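Local coordinates for protein esterase (Pseudomonas putida, PDB 1ZOI) that probably hydrolyses esters stereoselectively as an alpha/beta hydrolase, an activity used in making D-beta-acetylthioisobutyric acid, at residues S141-D144 with G145-A148. Sequence-based numbering, arbitrary orientation.
Sequences SVFD and GFQA
Val142, Phe143 and Phe146 form the apolar side of two successive turns in helix 140-152. The Phe146 ring leans back over the preceding turn, where CG1 of Val142 meets its far end, 3.6 Å from CZ. With CG1 anti to the backbone N (chi1 170°), the valine directs this methyl to the ring while CG2, anti to the carbonyl carbon, lies beside the backbone N. Phe143 lies alongside, pointing the same way as Phe146, and the two rings touch obliquely, CD1 of Phe143 standing 4.0 Å from CE2 of Phe146. The carbonyl oxygen of Val142 sits over the centre of one face of the Phe146 ring, 3.4 Å above its plane, and also accepts the hydrogen bond from Phe146 N.

That bond is one of four i to i+4 backbone bonds, with Gly145 N to Ser141 O, Gln147 N to Phe143 O and Ala148 N to Asp144 O. Phe146 N to Val142 O is the longest at 3.3 Å, and Gln147 N to Phe143 O the straightest, with 162° at the hydrogen.

The polar link is indirect. Asp144 OD1 and Gln147 OE1, both acceptors, remain 4.0 Å apart, and one water donates to each at 2.8 Å, bridging carboxylate and amide groups that are nearly coplanar. OD1 also forms a salt bridge with Lys140, while NE2 of Gln147 binds the carbonyl oxygen of Tyr197; having partners for both amide atoms should limit rotation of the group.

Phe146 and Gln147 pack on Ile200 and Phe143 on Ser204, all of helix 193-204. Residues three or four apart share a side of an alpha-helix, as these pairs illustrate at the surface, between strands 118-121 and 219-224, where alpha/beta hydrolases commonly insert their cap.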
ATOM      1  N   SER A 141     -12.408  25.311 -16.523  1.00 15.24           N
ATOM      2  CA  SER A 141     -13.428  24.274 -16.420  1.00 15.07           C
ATOM      3  C   SER A 141     -12.841  22.868 -16.511  1.00 14.80           C
ATOM      4  O   SER A 141     -13.368  21.929 -15.916  1.00 15.73           O
ATOM      5  CB  SER A 141     -14.481  24.457 -17.519  1.00 16.52           C
ATOM      6  OG  SER A 141     -13.900  24.335 -18.805  1.00 16.41           O
ATOM      7  N   VAL A 142     -11.760  22.727 -17.272  1.00 13.23           N
ATOM      8  CA  VAL A 142     -11.101  21.438 -17.441  1.00 12.79           C
ATOM      9  C   VAL A 142     -10.576  20.959 -16.088  1.00 12.42           C
ATOM     10  O   VAL A 142     -10.749  19.793 -15.708  1.00 11.63           O
ATOM     11  CB  VAL A 142      -9.926  21.558 -18.433  1.00 12.29           C
ATOM     12  CG1 VAL A 142      -9.088  20.286 -18.420  1.00 13.45           C
ATOM     13  CG2 VAL A 142     -10.468  21.816 -19.840  1.00 11.52           C
ATOM     14  N   PHE A 143      -9.951  21.872 -15.357  1.00 14.09           N
ATOM     15  CA  PHE A 143      -9.391  21.545 -14.057  1.00 13.50           C
ATOM     16  C   PHE A 143     -10.484  21.398 -13.004  1.00 13.74           C
ATOM     17  O   PHE A 143     -10.347  20.603 -12.078  1.00 14.25           O
ATOM     18  CB  PHE A 143      -8.347  22.601 -13.678  1.00 14.42           C
ATOM     19  CG  PHE A 143      -7.279  22.768 -14.726  1.00 13.84           C
ATOM     20  CD1 PHE A 143      -6.416  21.716 -15.032  1.00 11.96           C
ATOM     21  CD2 PHE A 143      -7.185  23.941 -15.466  1.00 13.99           C
ATOM     22  CE1 PHE A 143      -5.482  21.831 -16.063  1.00 13.61           C
ATOM     23  CE2 PHE A 143      -6.250  24.066 -16.503  1.00 12.63           C
ATOM     24  CZ  PHE A 143      -5.399  23.005 -16.800  1.00 14.11           C
ATOM     25  N   ASP A 144     -11.579  22.142 -13.153  1.00 13.85           N
ATOM     26  CA  ASP A 144     -12.690  22.014 -12.210  1.00 12.78           C
ATOM     27  C   ASP A 144     -13.246  20.595 -12.362  1.00 12.58           C
ATOM     28  O   ASP A 144     -13.661  19.962 -11.384  1.00 11.32           O
ATOM     29  CB  ASP A 144     -13.809  23.024 -12.515  1.00 16.43           C
ATOM     30  CG  ASP A 144     -13.368  24.468 -12.361  1.00 16.36           C
ATOM     31  OD1 ASP A 144     -12.422  24.745 -11.593  1.00 18.53           O
ATOM     32  OD2 ASP A 144     -13.991  25.344 -13.004  1.00 21.77           O
ATOM     33  N   GLY A 145     -13.251  20.103 -13.598  1.00 10.97           N
ATOM     34  CA  GLY A 145     -13.744  18.765 -13.865  1.00 12.81           C
ATOM     35  C   GLY A 145     -12.902  17.716 -13.162  1.00 12.73           C
ATOM     36  O   GLY A 145     -13.442  16.759 -12.599  1.00 13.81           O
ATOM     37  N   PHE A 146     -11.581  17.885 -13.199  1.00 14.19           N
ATOM     38  CA  PHE A 146     -10.692  16.932 -12.539  1.00 12.67           C
ATOM     39  C   PHE A 146     -10.958  16.967 -11.037  1.00 12.52           C
ATOM     40  O   PHE A 146     -11.000  15.928 -10.382  1.00 10.71           O
ATOM     41  CB  PHE A 146      -9.214  17.267 -12.787  1.00 12.19           C
ATOM     42  CG  PHE A 146      -8.807  17.259 -14.235  1.00 12.14           C
ATOM     43  CD1 PHE A 146      -9.505  16.510 -15.177  1.00 10.04           C
ATOM     44  CD2 PHE A 146      -7.701  17.988 -14.648  1.00 11.92           C
ATOM     45  CE1 PHE A 146      -9.103  16.493 -16.517  1.00 11.52           C
ATOM     46  CE2 PHE A 146      -7.289  17.978 -15.981  1.00 13.54           C
ATOM     47  CZ  PHE A 146      -7.994  17.227 -16.915  1.00 12.52           C
ATOM     48  N   GLN A 147     -11.137  18.164 -10.486  1.00  9.32           N
ATOM     49  CA  GLN A 147     -11.409  18.277  -9.056  1.00 10.30           C
ATOM     50  C   GLN A 147     -12.696  17.559  -8.665  1.00 10.74           C
ATOM     51  O   GLN A 147     -12.762  16.916  -7.621  1.00 10.18           O
ATOM     52  CB  GLN A 147     -11.483  19.751  -8.633  1.00 13.21           C
ATOM     53  CG  GLN A 147     -10.134  20.447  -8.620  1.00 12.69           C
ATOM     54  CD  GLN A 147     -10.177  21.809  -7.955  1.00 14.89           C
ATOM     55  OE1 GLN A 147     -10.766  22.759  -8.481  1.00 16.20           O
ATOM     56  NE2 GLN A 147      -9.552  21.911  -6.788  1.00 13.07           N
ATOM     57  N   ALA A 148     -13.722  17.654  -9.504  1.00 14.04           N
ATOM     58  CA  ALA A 148     -14.984  16.997  -9.193  1.00 13.47           C
ATOM     59  C   ALA A 148     -14.820  15.479  -9.215  1.00 14.34           C
ATOM     60  O   ALA A 148     -15.473  14.767  -8.450  1.00 15.56           O
ATOM     61  CB  ALA A 148     -16.065  17.439 -10.180  1.00 14.49           C
TER
HETATM   62  O   HOH W   1      -9.813  24.179 -10.644  1.00 19.62           O